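Local coordinates for protein 5-carboxymethyl-2-hydroxymuconate semialdehyde dehydrogenase (PDB 2D4E) that probably catalyses the NAD-dependent oxidation of 5-carboxymethyl-2-hydroxymuconate semialdehyde to its acid, as a member of the aldehyde dehydrogenase family, at residues Ser276-Phe281 / Asp291-Gln296; Glu351-Val356 / Asn390-Thr395. All blocks are in the same frame, centred on the assembly; numbering follows the deposited sequence.

Contact 1: residues Ser276-Phe281 / Asp291-Gln296; sequences SPALVF and DAVVFQ
Asp291, two residues before Val293, has its OD2 gripped from two chains, by Arg328 NH2 of its own chain and Lys515 NZ of a second subunit; Val293 in turn sends CG1 to Ala278 and Val280. The other carboxylate oxygen, OD1, bridges to Lys512 NZ of that subunit, and the three cations would probably keep the acid ionised. Beside these salt bridges the interface is also apolar, Val294 and Phe295 packing on Phe513 and Pro511 of the second subunit, while Val293 faces the helix's own sheet. There a single methyl does the touching: Val293 CG1 lies 4.0 Å from Ala278 CB and 4.1 Å from Val280 CG2, spanning two residues that share one face of the strand. Val293 owes this to a chi1 of -54°, which turns CG1 opposite its carbonyl carbon and leaves CG2 squeezed between that carbon and the backbone N.

Strand 277-280 and helix 286-298 are the first two elements of a beta-alpha-beta unit completed by the parallel strand 310-314. The unit illustrates how a helix can pack on a sheet through small aliphatic side chains: Ala278 and Val293 bring their CA atoms to 6.9 Å. Phe442 of strand 438-442 extends the apolar floor under Ala292 and Val293. On the reverse face, Leu279 rests on Ala426 and Ala430 of helix 423-431. Gln296 OE1 accepts from Asn467 N.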
loop_
_atom_site.group_PDB
_atom_site.type_symbol
_atom_site.label_atom_id
_atom_site.label_comp_id
_atom_site.label_asym_id
_atom_site.label_seq_id
_atom_site.Cartn_x
_atom_site.Cartn_y
_atom_site.Cartn_z
ATOM N N SER C 276 -2.971 28.216 13.490
ATOM C CA SER C 276 -2.019 27.231 13.976
ATOM C C SER C 276 -1.216 27.680 15.188
ATOM O O SER C 276 -0.689 28.785 15.225
ATOM C CB SER C 276 -1.079 26.835 12.835
ATOM O OG SER C 276 -1.826 26.444 11.697
ATOM N N PRO C 277 -1.108 26.810 16.203
ATOM C CA PRO C 277 -0.355 27.165 17.406
ATOM C C PRO C 277 1.074 26.637 17.442
ATOM O O PRO C 277 1.404 25.639 16.796
ATOM C CB PRO C 277 -1.196 26.551 18.510
ATOM C CG PRO C 277 -1.579 25.223 17.881
ATOM C CD PRO C 277 -1.926 25.604 16.433
ATOM N N ALA C 278 1.922 27.338 18.189
ATOM C CA ALA C 278 3.302 26.919 18.397
ATOM C C ALA C 278 3.397 26.748 19.911
ATOM O O ALA C 278 3.135 27.695 20.654
ATOM C CB ALA C 278 4.275 27.994 17.925
ATOM N N LEU C 279 3.728 25.546 20.372
ATOM C CA LEU C 279 3.851 25.299 21.809
ATOM C C LEU C 279 5.324 25.166 22.175
ATOM O O LEU C 279 6.025 24.286 21.670
ATOM C CB LEU C 279 3.130 24.013 22.240
ATOM C CG LEU C 279 1.899 23.438 21.543
ATOM C CD1 LEU C 279 1.269 22.417 22.485
ATOM C CD2 LEU C 279 0.905 24.505 21.177
ATOM N N VAL C 280 5.789 26.037 23.060
ATOM C CA VAL C 280 7.181 26.000 23.473
ATOM C C VAL C 280 7.290 25.597 24.928
ATOM O O VAL C 280 6.780 26.288 25.817
ATOM C CB VAL C 280 7.856 27.367 23.283
ATOM C CG1 VAL C 280 9.328 27.280 23.682
ATOM C CG2 VAL C 280 7.727 27.812 21.824
ATOM N N PHE C 281 7.945 24.466 25.167
ATOM C CA PHE C 281 8.139 23.960 26.522
ATOM C C PHE C 281 9.500 24.385 27.064
ATOM O O PHE C 281 10.456 24.581 26.305
ATOM C CB PHE C 281 8.018 22.438 26.534
ATOM C CG PHE C 281 6.610 21.948 26.371
ATOM C CD1 PHE C 281 5.806 21.717 27.485
ATOM C CD2 PHE C 281 6.073 21.745 25.098
ATOM C CE1 PHE C 281 4.483 21.291 27.335
ATOM C CE2 PHE C 281 4.753 21.320 24.935
ATOM C CZ PHE C 281 3.955 21.092 26.059
ATOM N N ASP C 291 14.069 31.173 16.938
ATOM C CA ASP C 291 14.226 31.405 15.509
ATOM C C ASP C 291 12.990 30.935 14.760
ATOM O O ASP C 291 12.469 31.643 13.905
ATOM C CB ASP C 291 15.439 30.655 14.966
ATOM C CG ASP C 291 16.746 31.336 15.299
ATOM O OD1 ASP C 291 17.797 30.701 15.099
ATOM O OD2 ASP C 291 16.727 32.500 15.748
ATOM N N ALA C 292 12.527 29.736 15.095
ATOM C CA ALA C 292 11.368 29.142 14.439
ATOM C C ALA C 292 10.057 29.907 14.592
ATOM O O ALA C 292 9.397 30.197 13.592
ATOM C CB ALA C 292 11.185 27.713 14.919
ATOM N N VAL C 293 9.666 30.230 15.824
ATOM C CA VAL C 293 8.406 30.944 16.024
ATOM C C VAL C 293 8.446 32.353 15.445
ATOM O O VAL C 293 7.444 32.840 14.926
ATOM C CB VAL C 293 7.990 31.000 17.526
ATOM C CG1 VAL C 293 7.974 29.583 18.112
ATOM C CG2 VAL C 293 8.936 31.894 18.314
ATOM N N VAL C 294 9.596 33.015 15.510
ATOM C CA VAL C 294 9.661 34.355 14.941
ATOM C C VAL C 294 9.456 34.263 13.429
ATOM O O VAL C 294 8.681 35.024 12.840
ATOM C CB VAL C 294 11.013 35.037 15.232
ATOM C CG1 VAL C 294 11.110 36.349 14.456
ATOM C CG2 VAL C 294 11.144 35.297 16.728
ATOM N N PHE C 295 10.143 33.316 12.803
ATOM C CA PHE C 295 10.022 33.133 11.361
ATOM C C PHE C 295 8.640 32.654 10.939
ATOM O O PHE C 295 8.072 33.161 9.981
ATOM C CB PHE C 295 11.070 32.131 10.862
ATOM C CG PHE C 295 10.784 31.588 9.478
ATOM C CD1 PHE C 295 9.937 30.497 9.303
ATOM C CD2 PHE C 295 11.342 32.185 8.353
ATOM C CE1 PHE C 295 9.651 30.013 8.029
ATOM C CE2 PHE C 295 11.062 31.708 7.074
ATOM C CZ PHE C 295 10.216 30.621 6.912
ATOM N N GLN C 296 8.105 31.673 11.661
ATOM C CA GLN C 296 6.811 31.087 11.319
ATOM C C GLN C 296 5.604 32.032 11.366
ATOM O O GLN C 296 4.560 31.735 10.785
ATOM C CB GLN C 296 6.552 29.851 12.188
ATOM C CG GLN C 296 5.615 28.838 11.542
ATOM C CD GLN C 296 6.087 28.422 10.155
ATOM O OE1 GLN C 296 7.179 27.883 9.997
ATOM N NE2 GLN C 296 5.266 28.684 9.144
#

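Contact 2: residues Glu351-Val356 / Asn390-Thr395; sequences EHLQRV and NYLLPT
Helix 350-365 packs on the loop that leads into strand 395-398, and Leu353 and Val356, one turn apart, supply the helix side of the contact. Leu353 divides its two methyls between two residues of the loop: CD1 lies 3.9 Å from Leu392 CB, whereas CD2 comes within 3.9 Å of Asn390 CA and rests against the backbone rather than the amide. Leu392 reaches back toward the helix, its CG placed opposite the backbone N (chi1 -178°), and sets CD2 3.6 Å from Val356 CG1. It thus lies against both helix residues. The other Val356 methyl, CG2, sits 3.8 Å above the ring plane of His352, near the rim, and the imidazole is held through NE2 by Phe411 O.

Cutting Leu353 back to an alanine would probably open a gap against Leu392 and leave the backbone at Asn390 without its apolar cover. The polar end of Asn390 is engaged elsewhere, ND2 giving hydrogen bonds to Asn52 OD1 and Leu347 O; its side chain lies about 8 Å from a bound sodium ion. At the far end of the segment, Thr395 OG1 donates to Leu393 O at 2.8 Å, tilted 30° from the carbonyl plane, as the chain enters its strand.

Val414 of strand 414-420, the parallel neighbour of strand 395-398, touches Val356, Leu392 and Thr395 alike, and Leu357 adds a further helix side chain against Leu392, joining helix, incoming loop and sheet.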
loop_
_atom_site.group_PDB
_atom_site.type_symbol
_atom_site.label_atom_id
_atom_site.label_comp_id
_atom_site.label_asym_id
_atom_site.label_seq_id
_atom_site.Cartn_x
_atom_site.Cartn_y
_atom_site.Cartn_z
ATOM N N GLU C 351 -7.604 47.543 1.913
ATOM C CA GLU C 351 -8.766 46.970 2.575
ATOM C C GLU C 351 -8.321 45.871 3.532
ATOM O O GLU C 351 -8.914 45.682 4.592
ATOM C CB GLU C 351 -9.748 46.397 1.547
ATOM C CG GLU C 351 -10.608 47.452 0.871
ATOM C CD GLU C 351 -11.442 46.889 -0.271
ATOM O OE1 GLU C 351 -11.870 45.717 -0.176
ATOM O OE2 GLU C 351 -11.678 47.623 -1.256
ATOM N N HIS C 352 -7.270 45.147 3.159
ATOM C CA HIS C 352 -6.777 44.082 4.013
ATOM C C HIS C 352 -6.046 44.675 5.219
ATOM O O HIS C 352 -6.068 44.103 6.312
ATOM C CB HIS C 352 -5.848 43.151 3.234
ATOM C CG HIS C 352 -5.451 41.931 4.007
ATOM N ND1 HIS C 352 -6.375 41.056 4.536
ATOM C CD2 HIS C 352 -4.236 41.468 4.384
ATOM C CE1 HIS C 352 -5.748 40.109 5.209
ATOM N NE2 HIS C 352 -4.449 40.337 5.133
ATOM N N LEU C 353 -5.401 45.822 5.019
ATOM C CA LEU C 353 -4.697 46.486 6.113
ATOM C C LEU C 353 -5.740 46.985 7.112
ATOM O O LEU C 353 -5.547 46.890 8.326
ATOM C CB LEU C 353 -3.862 47.665 5.596
ATOM C CG LEU C 353 -3.090 48.440 6.677
ATOM C CD1 LEU C 353 -2.116 47.502 7.392
ATOM C CD2 LEU C 353 -2.345 49.608 6.050
ATOM N N GLN C 354 -6.852 47.510 6.601
ATOM C CA GLN C 354 -7.911 47.992 7.481
ATOM C C GLN C 354 -8.485 46.819 8.282
ATOM O O GLN C 354 -8.820 46.973 9.460
ATOM C CB GLN C 354 -9.040 48.671 6.687
ATOM C CG GLN C 354 -10.137 49.252 7.597
ATOM C CD GLN C 354 -11.298 49.900 6.847
ATOM O OE1 GLN C 354 -11.099 50.702 5.932
ATOM N NE2 GLN C 354 -12.522 49.566 7.254
ATOM N N ARG C 355 -8.591 45.647 7.654
ATOM C CA ARG C 355 -9.131 44.486 8.351
ATOM C C ARG C 355 -8.182 44.018 9.445
ATOM O O ARG C 355 -8.607 43.738 10.566
ATOM C CB ARG C 355 -9.403 43.318 7.391
ATOM C CG ARG C 355 -10.660 42.541 7.791
ATOM C CD ARG C 355 -10.505 41.022 7.857
ATOM N NE ARG C 355 -10.414 40.403 6.541
ATOM C CZ ARG C 355 -10.844 39.176 6.254
ATOM N NH1 ARG C 355 -11.409 38.425 7.187
ATOM N NH2 ARG C 355 -10.691 38.694 5.029
ATOM N N VAL C 356 -6.898 43.925 9.117
ATOM C CA VAL C 356 -5.901 43.491 10.091
ATOM C C VAL C 356 -5.838 44.491 11.247
ATOM O O VAL C 356 -5.804 44.095 12.410
ATOM C CB VAL C 356 -4.500 43.355 9.438
ATOM C CG1 VAL C 356 -3.456 43.025 10.496
ATOM C CG2 VAL C 356 -4.524 42.255 8.381
ATOM N N ASN C 390 0.873 49.620 2.023
ATOM C CA ASN C 390 0.090 48.995 3.087
ATOM C C ASN C 390 0.992 48.298 4.109
ATOM O O ASN C 390 0.830 47.110 4.381
ATOM C CB ASN C 390 -0.869 47.986 2.471
ATOM C CG ASN C 390 -1.637 48.563 1.308
ATOM O OD1 ASN C 390 -2.326 49.569 1.452
ATOM N ND2 ASN C 390 -1.521 47.931 0.143
ATOM N N TYR C 391 1.930 49.047 4.683
ATOM C CA TYR C 391 2.869 48.488 5.649
ATOM C C TYR C 391 2.390 48.465 7.096
ATOM O O TYR C 391 1.957 49.482 7.647
ATOM C CB TYR C 391 4.202 49.238 5.587
ATOM C CG TYR C 391 4.914 49.153 4.250
ATOM C CD1 TYR C 391 4.633 50.060 3.220
ATOM C CD2 TYR C 391 5.874 48.171 4.018
ATOM C CE1 TYR C 391 5.298 49.986 1.990
ATOM C CE2 TYR C 391 6.542 48.091 2.797
ATOM C CZ TYR C 391 6.253 48.996 1.789
ATOM O OH TYR C 391 6.912 48.890 0.581
ATOM N N LEU C 392 2.484 47.290 7.708
ATOM C CA LEU C 392 2.093 47.123 9.097
ATOM C C LEU C 392 3.321 46.665 9.868
ATOM O O LEU C 392 4.087 45.827 9.390
ATOM C CB LEU C 392 0.992 46.068 9.244
ATOM C CG LEU C 392 0.528 45.892 10.699
ATOM C CD1 LEU C 392 -0.296 47.112 11.120
ATOM C CD2 LEU C 392 -0.290 44.622 10.848
ATOM N N LEU C 393 3.517 47.227 11.052
ATOM C CA LEU C 393 4.649 46.843 11.878
ATOM C C LEU C 393 4.409 45.453 12.464
ATOM O O LEU C 393 3.282 45.109 12.837
ATOM C CB LEU C 393 4.841 47.843 13.018
ATOM C CG LEU C 393 5.299 49.266 12.711
ATOM C CD1 LEU C 393 5.145 50.115 13.967
ATOM C CD2 LEU C 393 6.751 49.257 12.241
ATOM N N PRO C 394 5.460 44.619 12.520
ATOM C CA PRO C 394 5.266 43.287 13.098
ATOM C C PRO C 394 4.673 43.548 14.487
ATOM O O PRO C 394 5.170 44.394 15.233
ATOM C CB PRO C 394 6.682 42.738 13.132
ATOM C CG PRO C 394 7.246 43.272 11.838
ATOM C CD PRO C 394 6.771 44.714 11.840
ATOM N N THR C 395 3.610 42.826 14.823
ATOM C CA THR C 395 2.892 43.028 16.079
ATOM C C THR C 395 2.828 41.818 17.014
ATOM O O THR C 395 2.612 40.693 16.572
ATOM C CB THR C 395 1.450 43.494 15.755
ATOM O OG1 THR C 395 1.512 44.656 14.918
ATOM C CG2 THR C 395 0.668 43.827 17.031
#

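In the fold
Followed from the N terminus, the chain first makes contact 1, which closes a short excursion, nine residues between its segments, five of them already in helix 286-298. It then runs through strand 310-314 and helix 315-331 before contact 2 opens. That second loop is longer, with 33 residues that include strand 369-372, outermost in the sheet within this chain. The two are in series, neither nesting nor crossing, and their nearest atoms stay about 8 Å apart. Their common element is the mixed sheet: contact 1 ties a helix to one of its inner strands, whereas contact 2 ties another helix to the approach to strand 395-398, next to that outermost strand. Strands 414-420 and 310-314 lie between.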